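PDB 3NGF: AP endonuclease, family 2 from Brucella melitensis biovar Abortus, which probably isomerises hydroxypyruvate as a manganese-binding TIM-barrel enzyme of the hyi family, related in fold to xylose isomerases and AP endonucleases. Local coordinates for residues L43-F48 with V65-P70; L110-G115 with I145-E150; Y135-L140 with R177-V182. All coordinates share one frame; numbering follows the deposited sequence.

Contact 1 of 3, residues L43-F48 with V65-P70; sequences LFPYDF and VLFNMP
Leu43 offers its carbonyl O to the backbone N of Asn68 in a hydrogen bond of 2.8 Å. Its side chain runs beside that of Asn68, pointing the same way, with CG nearest ND2. Phe44 starts out away from the other segment, but its ring returns: CE1 reaches CB of Asn68 at 3.6 Å, and the carbonyl O of Met69 lies at the ring edge, near its plane. The ring stands nearly upright to the Asn68 amide, the planes 84° apart. CG of Pro45 makes an off-centre CH-pi contact with the Phe67 ring, 4.2 Å from its centroid. Tyr46 then reaches in with CG anti to its carbonyl carbon (chi1 -54°), which directs OH to the carbonyl O of Asn68 as donor, 2.7 Å away and tilted 19° from the carbonyl plane. The same OH lies at the edge of the Phe67 ring, in its plane. CG of Pro70 sits over one face of the tyrosine, 4.0 Å from the centroid, while CD of Pro45 covers the opposite face. The arrangement belongs to the catalytic end of a TIM barrel, where the loop after strand 39-41 folds against the end of strand 63-68; Leu43 there approaches Glu247, a manganese ligand.

Contact 2 of 3, residues L110-G115 with I145-E150; sequences LHAMSG and ITVLVE. With MN (manganese (II) ion), chain C.
Leu110 and Leu148 are central to the parallel backbone pairing. Leu110 N donates to Thr146 O at 2.9 Å and Leu110 O accepts from Leu148 N at 2.7 Å; Ala112 N then bonds Leu148 O, extending the pairing one step beyond the strand. Apolar contacts gather on the face carrying Leu110 and Val147: CD1 of Leu110 meets CG2 of Ile145, and CB of Ala112 touches CG2 of Val147 at 3.6 Å. On the other face, His111 has CG anti to the backbone N (chi1 170°), turning its ring to the Glu150 side chain. CB of Glu150 lies over a ring face, 3.8 Å from the centroid, and the carboxylate plane is inclined 76° to the ring. Water 1, in the ring plane at NE2, also donates to Glu150 O and thus bridges the two residues. In metal coordination, OE2 of the extended Glu150, predicted to act as proton donor/acceptor, binds manganese at 2.2 Å, together with Asp185, Gln211, Glu247 and two waters. Within the beta-alpha-beta unit, strands 109-111 and 146-149 are joined through helix 122-140; strand 63-68 flanks the first and strand 180-185 the second, while helix 88-104 packs on Leu110 and Ile145.

Contact 3 of 3, residues Y135-L140 with R177-V182; sequences YAADKL and RPNVAV
Ala137 is the point where helix 122-140 meets the turn leading into strand 180-185. Its CB fits among three side chains, with CB of Arg177 and CG2 of Val180 each 3.6 Å away and OD1 of Asn179 at 3.4 Å. Its carbonyl O accepts a hydrogen bond from ND2 of Asn179 at 3.0 Å, with an N-H...O angle of 166°. The donor lies in the carbonyl plane on a lone pair of Ala137 O, and the acceptor is close to the amide plane of Asn179, so both flat groups are well turned for the bond. One residue further along the helix, Asp138 extends OD1 to NE of Arg177, forming a salt bridge of 2.9 Å. NE approaches the syn side of OD1, 25° out of the carboxylate plane, and the carboxylate and guanidinium are nearly coplanar. The nearer approach is through NE, since NH2 remains 3.7 Å from OD2.

The torsions of the turn residues account for this placement. Asn179 holds CG between its backbone N and carbonyl carbon (chi1 66°), bringing the amide up to the helix. With CG anti to the carbonyl carbon, Arg177 lays CB and CG along CB of Ala137, and the bend at chi2 then turns CD and NE to the aspartate. A type I turn from Arg177 to Val180 presents these side chains together. Further out, ND2 of Asn179 also donates to Ile145 O, and helix 165-175 packs on Val180.

Chemically, one amide nitrogen serves two backbone carbonyls, coupling the last turns of the helix to the residue just before strand 146-149. The ion pair lies at the more exposed margin, where solvent would probably weaken its electrostatic pull, whereas Ala137 and Val180 make a buried apolar contact beside it.

From the N terminus, contact 1 comes first: it closes the excursion through helix 50-59 and ties the loop after strand 39-41 to strand 63-68. It is complete before contact 2 opens at strand 109-111, the next strand of the barrel, and the two are joined by backbone pairing of Phe67 and Met69 with His111. Contact 2 closes the beta-alpha-beta unit that runs through helix 122-140. Contact 3 starts within that unit and ends on strand 180-185, so contacts 2 and 3 cross. The backbone O of Asn179 accepts from Val147 N, pairing strand 146-149 with the start of strand 180-185, while the methyl end of Met69 packs against Leu140, linking contact 1 to contact 3.

Contact 1 of 3, residues L43-F48 with V65-P70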
ATOM      1  N   LEU A  43       4.796   2.593  -5.818  1.00 14.13           N
ATOM      2  CA  LEU A  43       5.063   3.481  -4.691  1.00 15.13           C
ATOM      3  C   LEU A  43       4.890   4.948  -5.070  1.00 13.99           C
ATOM      4  O   LEU A  43       3.993   5.633  -4.551  1.00 13.13           O
ATOM      5  CB  LEU A  43       6.456   3.210  -4.116  1.00 16.04           C
ATOM      6  CG  LEU A  43       6.447   1.973  -3.221  1.00 20.17           C
ATOM      7  CD1 LEU A  43       6.382   0.730  -4.036  1.00 23.39           C
ATOM      8  CD2 LEU A  43       7.651   1.952  -2.263  1.00 23.00           C
ATOM      9  N   PHE A  44       5.709   5.421  -6.006  1.00 13.83           N
ATOM     10  CA  PHE A  44       5.796   6.860  -6.290  1.00 15.07           C
ATOM     11  C   PHE A  44       5.705   7.199  -7.766  1.00 16.14           C
ATOM     12  O   PHE A  44       6.545   6.768  -8.551  1.00 18.58           O
ATOM     13  CB  PHE A  44       7.091   7.454  -5.700  1.00 15.98           C
ATOM     14  CG  PHE A  44       7.371   7.034  -4.277  1.00 15.61           C
ATOM     15  CD1 PHE A  44       6.574   7.472  -3.226  1.00 16.00           C
ATOM     16  CD2 PHE A  44       8.443   6.199  -3.980  1.00 19.16           C
ATOM     17  CE1 PHE A  44       6.837   7.096  -1.908  1.00 15.88           C
ATOM     18  CE2 PHE A  44       8.693   5.812  -2.670  1.00 18.88           C
ATOM     19  CZ  PHE A  44       7.894   6.265  -1.633  1.00 18.00           C
ATOM     20  N   PRO A  45       4.698   7.992  -8.154  1.00 15.44           N
ATOM     21  CA  PRO A  45       4.592   8.441  -9.547  1.00 15.34           C
ATOM     22  C   PRO A  45       5.289   9.775  -9.844  1.00 15.46           C
ATOM     23  O   PRO A  45       5.243  10.250 -10.987  1.00 16.20           O
ATOM     24  CB  PRO A  45       3.098   8.630  -9.707  1.00 15.21           C
ATOM     25  CG  PRO A  45       2.664   9.088  -8.365  1.00 15.60           C
ATOM     26  CD  PRO A  45       3.509   8.360  -7.370  1.00 15.15           C
ATOM     27  N   TYR A  46       5.939  10.372  -8.845  1.00 15.50           N
ATOM     28  CA  TYR A  46       6.238  11.804  -8.873  1.00 15.64           C
ATOM     29  C   TYR A  46       7.356  12.192  -9.834  1.00 17.48           C
ATOM     30  O   TYR A  46       7.488  13.383 -10.151  1.00 17.92           O
ATOM     31  CB  TYR A  46       6.492  12.343  -7.448  1.00 16.02           C
ATOM     32  CG  TYR A  46       5.334  11.991  -6.540  1.00 14.45           C
ATOM     33  CD1 TYR A  46       4.081  12.540  -6.752  1.00 13.40           C
ATOM     34  CD2 TYR A  46       5.463  11.050  -5.538  1.00 11.20           C
ATOM     35  CE1 TYR A  46       3.016  12.201  -5.996  1.00 12.02           C
ATOM     36  CE2 TYR A  46       4.392  10.704  -4.762  1.00 10.31           C
ATOM     37  CZ  TYR A  46       3.158  11.260  -5.001  1.00 12.80           C
ATOM     38  OH  TYR A  46       2.060  10.917  -4.234  1.00 14.11           O
ATOM     39  N   ASP A  47       8.153  11.214 -10.295  1.00 18.07           N
ATOM     40  CA  ASP A  47       9.191  11.484 -11.305  1.00 20.26           C
ATOM     41  C   ASP A  47       8.652  11.398 -12.736  1.00 19.87           C
ATOM     42  O   ASP A  47       9.421  11.576 -13.692  1.00 19.38           O
ATOM     43  CB  ASP A  47      10.415  10.565 -11.128  1.00 21.66           C
ATOM     44  CG  ASP A  47      11.719  11.169 -11.725  1.00 27.55           C
ATOM     45  OD1 ASP A  47      12.001  12.395 -11.557  1.00 28.14           O
ATOM     46  OD2 ASP A  47      12.484  10.396 -12.358  1.00 32.30           O
ATOM     47  N   PHE A  48       7.345  11.165 -12.875  1.00 18.53           N
ATOM     48  CA  PHE A  48       6.659  11.118 -14.171  1.00 18.84           C
ATOM     49  C   PHE A  48       5.485  12.101 -14.223  1.00 18.31           C
ATOM     50  O   PHE A  48       4.896  12.432 -13.186  1.00 19.57           O
ATOM     51  CB  PHE A  48       6.194   9.674 -14.456  1.00 17.64           C
ATOM     52  CG  PHE A  48       7.315   8.660 -14.484  1.00 17.95           C
ATOM     53  CD1 PHE A  48       7.745   8.027 -13.311  1.00 17.19           C
ATOM     54  CD2 PHE A  48       7.941   8.327 -15.690  1.00 16.28           C
ATOM     55  CE1 PHE A  48       8.781   7.098 -13.345  1.00 16.90           C
ATOM     56  CE2 PHE A  48       8.964   7.409 -15.745  1.00 18.87           C
ATOM     57  CZ  PHE A  48       9.406   6.783 -14.576  1.00 17.64           C
ATOM     58  N   VAL A  65      -4.913   1.396  -8.302  1.00  9.85           N
ATOM     59  CA  VAL A  65      -5.508   0.959  -7.027  1.00 10.05           C
ATOM     60  C   VAL A  65      -4.923   1.695  -5.830  1.00  9.98           C
ATOM     61  O   VAL A  65      -5.638   1.953  -4.842  1.00 11.79           O
ATOM     62  CB  VAL A  65      -5.330  -0.553  -6.884  1.00 10.75           C
ATOM     63  CG1 VAL A  65      -5.726  -1.036  -5.520  1.00 15.08           C
ATOM     64  CG2 VAL A  65      -6.125  -1.272  -8.041  1.00  9.42           C
ATOM     65  N   LEU A  66      -3.648   2.050  -5.912  1.00 10.09           N
ATOM     66  CA  LEU A  66      -2.917   2.591  -4.756  1.00  9.99           C
ATOM     67  C   LEU A  66      -1.629   3.245  -5.218  1.00 10.13           C
ATOM     68  O   LEU A  66      -1.000   2.783  -6.171  1.00  9.56           O
ATOM     69  CB  LEU A  66      -2.579   1.455  -3.764  1.00 11.56           C
ATOM     70  CG  LEU A  66      -1.717   1.864  -2.541  1.00 12.90           C
ATOM     71  CD1 LEU A  66      -2.604   2.479  -1.513  1.00 17.33           C
ATOM     72  CD2 LEU A  66      -0.936   0.671  -1.968  1.00 17.05           C
ATOM     73  N   PHE A  67      -1.234   4.321  -4.546  1.00  8.75           N
ATOM     74  CA  PHE A  67       0.162   4.750  -4.515  1.00  8.72           C
ATOM     75  C   PHE A  67       0.423   5.564  -3.241  1.00  9.25           C
ATOM     76  O   PHE A  67      -0.487   5.770  -2.414  1.00  9.23           O
ATOM     77  CB  PHE A  67       0.612   5.479  -5.791  1.00  8.27           C
ATOM     78  CG  PHE A  67      -0.168   6.740  -6.101  1.00  7.46           C
ATOM     79  CD1 PHE A  67       0.283   7.978  -5.618  1.00  8.85           C
ATOM     80  CD2 PHE A  67      -1.344   6.681  -6.839  1.00  9.59           C
ATOM     81  CE1 PHE A  67      -0.427   9.165  -5.898  1.00 11.40           C
ATOM     82  CE2 PHE A  67      -2.045   7.822  -7.140  1.00  8.81           C
ATOM     83  CZ  PHE A  67      -1.596   9.068  -6.672  1.00  9.64           C
ATOM     84  N   ASN A  68       1.682   5.906  -3.024  1.00  8.80           N
ATOM     85  CA  ASN A  68       2.072   6.594  -1.786  1.00  9.63           C
ATOM     86  C   ASN A  68       2.169   8.085  -1.979  1.00 10.15           C
ATOM     87  O   ASN A  68       2.542   8.570  -3.053  1.00 10.57           O
ATOM     88  CB  ASN A  68       3.430   6.112  -1.290  1.00  8.96           C
ATOM     89  CG  ASN A  68       3.470   4.657  -0.955  1.00 12.34           C
ATOM     90  OD1 ASN A  68       2.486   3.945  -1.082  1.00 13.80           O
ATOM     91  ND2 ASN A  68       4.652   4.188  -0.510  1.00 13.80           N
ATOM     92  N   MET A  69       1.901   8.824  -0.908  1.00 10.60           N
ATOM     93  CA  MET A  69       2.224  10.244  -0.877  1.00 10.72           C
ATOM     94  C   MET A  69       3.760  10.444  -0.904  1.00 11.04           C
ATOM     95  O   MET A  69       4.513   9.517  -0.589  1.00 10.37           O
ATOM     96  CB  MET A  69       1.607  10.882   0.369  1.00 11.97           C
ATOM     97  CG  MET A  69       0.096  10.703   0.471  1.00 11.13           C
ATOM     98  SD  MET A  69      -0.575  11.683   1.799  1.00 13.95           S
ATOM     99  CE  MET A  69      -2.349  11.528   1.505  1.00 14.44           C
ATOM    100  N   PRO A  70       4.232  11.647  -1.268  1.00 11.06           N
ATOM    101  CA  PRO A  70       5.688  11.871  -1.310  1.00 12.12           C
ATOM    102  C   PRO A  70       6.334  11.496   0.039  1.00 12.25           C
ATOM    103  O   PRO A  70       5.778  11.813   1.106  1.00 13.66           O
ATOM    104  CB  PRO A  70       5.803  13.365  -1.599  1.00 12.06           C
ATOM    105  CG  PRO A  70       4.549  13.716  -2.313  1.00 12.78           C
ATOM    106  CD  PRO A  70       3.479  12.810  -1.773  1.00 11.05           C
TER

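Contact 2 of 3, residues L110-G115 with I145-E150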
ATOM      1  N   LEU A 110      -4.726   6.221  -1.020  1.00  9.57           N
ATOM      2  CA  LEU A 110      -3.361   6.721  -0.931  1.00  9.69           C
ATOM      3  C   LEU A 110      -2.763   6.280   0.391  1.00  8.73           C
ATOM      4  O   LEU A 110      -3.446   6.362   1.425  1.00 11.14           O
ATOM      5  CB  LEU A 110      -3.320   8.239  -0.994  1.00  8.82           C
ATOM      6  CG  LEU A 110      -3.826   8.866  -2.284  1.00 11.40           C
ATOM      7  CD1 LEU A 110      -3.978  10.391  -2.103  1.00 10.41           C
ATOM      8  CD2 LEU A 110      -2.844   8.540  -3.395  1.00 11.47           C
ATOM      9  N   HIS A 111      -1.517   5.826   0.361  1.00  8.71           N
ATOM     10  CA  HIS A 111      -0.768   5.486   1.562  1.00  8.12           C
ATOM     11  C   HIS A 111       0.104   6.676   2.000  1.00  8.00           C
ATOM     12  O   HIS A 111       0.966   7.139   1.242  1.00  9.46           O
ATOM     13  CB  HIS A 111       0.072   4.231   1.291  1.00  9.00           C
ATOM     14  CG  HIS A 111       1.081   3.898   2.344  1.00  9.08           C
ATOM     15  ND1 HIS A 111       2.218   3.167   2.062  1.00 10.35           N
ATOM     16  CD2 HIS A 111       1.133   4.177   3.666  1.00  9.63           C
ATOM     17  CE1 HIS A 111       2.914   2.997   3.172  1.00 11.14           C
ATOM     18  NE2 HIS A 111       2.281   3.600   4.158  1.00  9.05           N
ATOM     19  N   ALA A 112      -0.138   7.179   3.204  1.00  9.37           N
ATOM     20  CA  ALA A 112       0.711   8.216   3.799  1.00 10.18           C
ATOM     21  C   ALA A 112       1.740   7.571   4.720  1.00 10.47           C
ATOM     22  O   ALA A 112       1.376   7.048   5.777  1.00 10.52           O
ATOM     23  CB  ALA A 112      -0.148   9.205   4.569  1.00 10.11           C
ATOM     24  N   MET A 113       3.007   7.621   4.327  1.00 10.23           N
ATOM     25  CA  MET A 113       4.100   7.047   5.110  1.00 10.89           C
ATOM     26  C   MET A 113       4.406   7.900   6.353  1.00 10.93           C
ATOM     27  O   MET A 113       4.248   9.130   6.347  1.00 10.68           O
ATOM     28  CB  MET A 113       5.349   6.893   4.236  1.00 11.09           C
ATOM     29  CG  MET A 113       5.144   5.947   3.022  1.00 12.85           C
ATOM     30  SD  MET A 113       6.732   5.524   2.298  1.00 17.86           S
ATOM     31  CE  MET A 113       7.394   4.379   3.484  1.00 18.16           C
ATOM     32  N   SER A 114       4.848   7.238   7.413  1.00 11.32           N
ATOM     33  CA  SER A 114       4.980   7.875   8.725  1.00 11.87           C
ATOM     34  C   SER A 114       6.389   8.338   9.099  1.00 12.69           C
ATOM     35  O   SER A 114       6.543   9.289   9.872  1.00 12.93           O
ATOM     36  CB  SER A 114       4.425   6.964   9.839  1.00 12.65           C
ATOM     37  OG  SER A 114       3.004   6.985   9.866  1.00 12.38           O
ATOM     38  N   GLY A 115       7.410   7.642   8.605  1.00 13.09           N
ATOM     39  CA  GLY A 115       8.797   8.014   8.871  1.00 13.92           C
ATOM     40  C   GLY A 115       9.458   7.062   9.847  1.00 15.04           C
ATOM     41  O   GLY A 115       8.785   6.286  10.541  1.00 14.38           O
ATOM     42  N   ILE A 145     -11.564  10.026  -1.530  1.00  9.49           N
ATOM     43  CA  ILE A 145     -10.260   9.339  -1.422  1.00 10.16           C
ATOM     44  C   ILE A 145      -9.985   8.965   0.026  1.00  9.43           C
ATOM     45  O   ILE A 145     -10.205   9.768   0.952  1.00 11.19           O
ATOM     46  CB  ILE A 145      -9.110  10.191  -2.027  1.00  9.47           C
ATOM     47  CG1 ILE A 145      -9.366  10.376  -3.528  1.00 10.08           C
ATOM     48  CG2 ILE A 145      -7.737   9.523  -1.767  1.00  9.27           C
ATOM     49  CD1 ILE A 145      -8.626  11.537  -4.162  1.00  8.31           C
ATOM     50  N   THR A 146      -9.495   7.738   0.233  1.00 10.04           N
ATOM     51  CA  THR A 146      -9.144   7.228   1.555  1.00  9.76           C
ATOM     52  C   THR A 146      -7.609   7.284   1.723  1.00  9.42           C
ATOM     53  O   THR A 146      -6.872   7.037   0.776  1.00  9.38           O
ATOM     54  CB  THR A 146      -9.635   5.777   1.729  1.00 10.44           C
ATOM     55  OG1 THR A 146     -11.066   5.749   1.759  1.00 10.43           O
ATOM     56  CG2 THR A 146      -9.078   5.116   3.032  1.00 11.30           C
ATOM     57  N   VAL A 147      -7.140   7.664   2.916  1.00  8.33           N
ATOM     58  CA  VAL A 147      -5.716   7.634   3.254  1.00  8.03           C
ATOM     59  C   VAL A 147      -5.438   6.469   4.188  1.00  8.14           C
ATOM     60  O   VAL A 147      -6.177   6.252   5.155  1.00  8.30           O
ATOM     61  CB  VAL A 147      -5.221   8.966   3.890  1.00  9.91           C
ATOM     62  CG1 VAL A 147      -6.037   9.372   5.115  1.00 11.09           C
ATOM     63  CG2 VAL A 147      -3.716   8.917   4.200  1.00  7.84           C
ATOM     64  N   LEU A 148      -4.354   5.747   3.922  1.00  7.80           N
ATOM     65  CA  LEU A 148      -4.017   4.573   4.708  1.00  7.40           C
ATOM     66  C   LEU A 148      -2.723   4.699   5.462  1.00  8.43           C
ATOM     67  O   LEU A 148      -1.774   5.363   5.018  1.00  8.30           O
ATOM     68  CB  LEU A 148      -3.911   3.330   3.816  1.00  8.06           C
ATOM     69  CG  LEU A 148      -5.116   2.969   2.960  1.00  8.02           C
ATOM     70  CD1 LEU A 148      -4.822   1.678   2.149  1.00  9.71           C
ATOM     71  CD2 LEU A 148      -6.399   2.866   3.799  1.00 10.18           C
ATOM     72  N   VAL A 149      -2.688   3.987   6.589  1.00  8.25           N
ATOM     73  CA  VAL A 149      -1.465   3.745   7.352  1.00  8.70           C
ATOM     74  C   VAL A 149      -1.103   2.285   7.140  1.00  8.02           C
ATOM     75  O   VAL A 149      -1.972   1.403   7.255  1.00  9.59           O
ATOM     76  CB  VAL A 149      -1.654   4.055   8.879  1.00  8.61           C
ATOM     77  CG1 VAL A 149      -2.929   3.384   9.485  1.00  9.89           C
ATOM     78  CG2 VAL A 149      -0.373   3.663   9.704  1.00 11.47           C
ATOM     79  N   GLU A 150       0.172   2.027   6.836  1.00  8.83           N
ATOM     80  CA  GLU A 150       0.663   0.657   6.597  1.00  8.71           C
ATOM     81  C   GLU A 150       1.706   0.240   7.621  1.00  9.80           C
ATOM     82  O   GLU A 150       2.846   0.711   7.559  1.00 10.39           O
ATOM     83  CB  GLU A 150       1.315   0.514   5.234  1.00  9.43           C
ATOM     84  CG  GLU A 150       1.585  -0.958   4.868  1.00  8.88           C
ATOM     85  CD  GLU A 150       2.483  -1.180   3.655  1.00 13.01           C
ATOM     86  OE1 GLU A 150       3.010  -0.244   3.033  1.00 13.70           O
ATOM     87  OE2 GLU A 150       2.646  -2.360   3.323  1.00 10.84           O
TER
HETATM   88 MN    MN C 262       3.520  -3.192   1.536  1.00 18.06          MN
HETATM   89  O   HOH W   1       3.125   3.267   6.701  1.00 14.52           O
HETATM   90  O   HOH W   2       3.577  -0.859   0.735  1.00 17.59           O
HETATM   91  O   HOH W   3       5.686  -2.808   2.089  1.00 13.92           O

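Contact 3 of 3, residues Y135-L140 with R177-V182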
ATOM      1  N   TYR A 135      -5.718  16.010   8.717  1.00 11.18           N
ATOM      2  CA  TYR A 135      -5.611  16.987   7.623  1.00 12.15           C
ATOM      3  C   TYR A 135      -5.792  16.262   6.289  1.00 11.62           C
ATOM      4  O   TYR A 135      -6.578  16.675   5.445  1.00 11.66           O
ATOM      5  CB  TYR A 135      -4.272  17.718   7.622  1.00 12.81           C
ATOM      6  CG  TYR A 135      -4.123  18.661   6.444  1.00 14.18           C
ATOM      7  CD1 TYR A 135      -4.605  19.981   6.510  1.00 18.15           C
ATOM      8  CD2 TYR A 135      -3.534  18.237   5.259  1.00 13.93           C
ATOM      9  CE1 TYR A 135      -4.486  20.832   5.432  1.00 21.27           C
ATOM     10  CE2 TYR A 135      -3.418  19.073   4.189  1.00 17.53           C
ATOM     11  CZ  TYR A 135      -3.901  20.373   4.265  1.00 21.50           C
ATOM     12  OH  TYR A 135      -3.774  21.191   3.168  1.00 21.66           O
ATOM     13  N   ALA A 136      -5.089  15.149   6.109  1.00 10.31           N
ATOM     14  CA  ALA A 136      -5.176  14.423   4.848  1.00  9.52           C
ATOM     15  C   ALA A 136      -6.610  13.930   4.603  1.00 10.49           C
ATOM     16  O   ALA A 136      -7.118  14.007   3.492  1.00 11.98           O
ATOM     17  CB  ALA A 136      -4.186  13.230   4.858  1.00  9.59           C
ATOM     18  N   ALA A 137      -7.234  13.398   5.653  1.00 10.22           N
ATOM     19  CA  ALA A 137      -8.595  12.880   5.574  1.00 10.14           C
ATOM     20  C   ALA A 137      -9.507  13.991   5.130  1.00 11.14           C
ATOM     21  O   ALA A 137     -10.338  13.797   4.268  1.00 11.02           O
ATOM     22  CB  ALA A 137      -9.051  12.305   6.938  1.00 10.73           C
ATOM     23  N   ASP A 138      -9.330  15.171   5.714  1.00 10.95           N
ATOM     24  CA  ASP A 138     -10.242  16.295   5.440  1.00 12.71           C
ATOM     25  C   ASP A 138     -10.102  16.822   4.018  1.00 13.06           C
ATOM     26  O   ASP A 138     -11.097  17.259   3.399  1.00 13.21           O
ATOM     27  CB  ASP A 138     -10.009  17.407   6.457  1.00 13.34           C
ATOM     28  CG  ASP A 138     -10.492  17.052   7.878  1.00 16.98           C
ATOM     29  OD1 ASP A 138     -11.251  16.079   8.082  1.00 16.81           O
ATOM     30  OD2 ASP A 138     -10.112  17.799   8.800  1.00 20.06           O
ATOM     31  N   LYS A 139      -8.870  16.818   3.519  1.00 14.01           N
ATOM     32  CA  LYS A 139      -8.570  17.293   2.165  1.00 14.41           C
ATOM     33  C   LYS A 139      -9.024  16.286   1.126  1.00 13.15           C
ATOM     34  O   LYS A 139      -9.456  16.672   0.037  1.00 13.67           O
ATOM     35  CB  LYS A 139      -7.068  17.551   2.011  1.00 15.40           C
ATOM     36  CG  LYS A 139      -6.619  18.887   2.589  1.00 21.06           C
ATOM     37  CD  LYS A 139      -7.130  20.080   1.742  1.00 25.78           C
ATOM     38  CE  LYS A 139      -6.552  20.032   0.291  1.00 28.77           C
ATOM     39  NZ  LYS A 139      -7.018  21.106  -0.647  1.00 31.82           N
ATOM     40  N   LEU A 140      -8.934  14.997   1.463  1.00 11.89           N
ATOM     41  CA  LEU A 140      -9.272  13.924   0.518  1.00 11.76           C
ATOM     42  C   LEU A 140     -10.773  13.545   0.474  1.00 11.44           C
ATOM     43  O   LEU A 140     -11.244  13.025  -0.541  1.00 11.84           O
ATOM     44  CB  LEU A 140      -8.429  12.691   0.806  1.00 11.36           C
ATOM     45  CG  LEU A 140      -6.897  12.900   0.680  1.00 13.52           C
ATOM     46  CD1 LEU A 140      -6.129  11.581   0.999  1.00 14.28           C
ATOM     47  CD2 LEU A 140      -6.470  13.507  -0.624  1.00 18.46           C
ATOM     48  N   ARG A 177     -11.723   9.620  11.592  1.00 12.20           N
ATOM     49  CA  ARG A 177     -12.174  10.070  10.277  1.00 12.08           C
ATOM     50  C   ARG A 177     -12.564   8.837   9.464  1.00 11.39           C
ATOM     51  O   ARG A 177     -11.773   7.886   9.370  1.00 11.20           O
ATOM     52  CB  ARG A 177     -11.072  10.837   9.543  1.00 11.67           C
ATOM     53  CG  ARG A 177     -10.672  12.159  10.226  1.00 11.51           C
ATOM     54  CD  ARG A 177     -11.745  13.219  10.052  1.00 15.11           C
ATOM     55  NE  ARG A 177     -11.299  14.539  10.493  1.00 18.53           N
ATOM     56  CZ  ARG A 177     -11.229  14.931  11.756  1.00 19.08           C
ATOM     57  NH1 ARG A 177     -11.607  14.130  12.737  1.00 20.05           N
ATOM     58  NH2 ARG A 177     -10.802  16.157  12.045  1.00 22.38           N
ATOM     59  N   PRO A 178     -13.764   8.861   8.848  1.00 10.75           N
ATOM     60  CA  PRO A 178     -14.222   7.637   8.156  1.00  9.84           C
ATOM     61  C   PRO A 178     -13.382   7.229   6.944  1.00  9.71           C
ATOM     62  O   PRO A 178     -13.286   6.023   6.638  1.00 10.21           O
ATOM     63  CB  PRO A 178     -15.647   7.986   7.745  1.00 10.75           C
ATOM     64  CG  PRO A 178     -16.101   8.941   8.825  1.00 11.37           C
ATOM     65  CD  PRO A 178     -14.881   9.811   9.074  1.00 10.76           C
ATOM     66  N   ASN A 179     -12.758   8.202   6.275  1.00  9.19           N
ATOM     67  CA  ASN A 179     -11.905   7.897   5.107  1.00  8.49           C
ATOM     68  C   ASN A 179     -10.413   7.683   5.484  1.00  8.55           C
ATOM     69  O   ASN A 179      -9.492   8.077   4.750  1.00  8.06           O
ATOM     70  CB  ASN A 179     -12.080   8.942   3.998  1.00  8.50           C
ATOM     71  CG  ASN A 179     -11.584  10.301   4.387  1.00  9.07           C
ATOM     72  OD1 ASN A 179     -11.768  10.749   5.539  1.00  9.52           O
ATOM     73  ND2 ASN A 179     -10.964  10.995   3.426  1.00  8.43           N
ATOM     74  N   VAL A 180     -10.197   7.019   6.616  1.00  8.79           N
ATOM     75  CA  VAL A 180      -8.865   6.603   7.039  1.00  8.59           C
ATOM     76  C   VAL A 180      -8.980   5.130   7.413  1.00  8.54           C
ATOM     77  O   VAL A 180      -9.982   4.730   8.048  1.00 10.59           O
ATOM     78  CB  VAL A 180      -8.373   7.419   8.247  1.00  8.07           C
ATOM     79  CG1 VAL A 180      -7.059   6.905   8.771  1.00  8.50           C
ATOM     80  CG2 VAL A 180      -8.249   8.899   7.900  1.00 10.87           C
ATOM     81  N   ALA A 181      -8.002   4.319   7.002  1.00  8.81           N
ATOM     82  CA  ALA A 181      -7.969   2.896   7.352  1.00  8.63           C
ATOM     83  C   ALA A 181      -6.562   2.343   7.312  1.00  8.76           C
ATOM     84  O   ALA A 181      -5.602   3.067   7.099  1.00  9.31           O
ATOM     85  CB  ALA A 181      -8.895   2.077   6.451  1.00  8.86           C
ATOM     86  N   VAL A 182      -6.459   1.048   7.554  1.00  8.50           N
ATOM     87  CA  VAL A 182      -5.195   0.332   7.572  1.00  8.77           C
ATOM     88  C   VAL A 182      -4.953  -0.342   6.217  1.00  8.53           C
ATOM     89  O   VAL A 182      -5.893  -0.837   5.563  1.00  9.49           O
ATOM     90  CB  VAL A 182      -5.210  -0.737   8.670  1.00  8.76           C
ATOM     91  CG1 VAL A 182      -3.874  -1.573   8.682  1.00  7.99           C
ATOM     92  CG2 VAL A 182      -5.435  -0.071  10.050  1.00 11.19           C
TER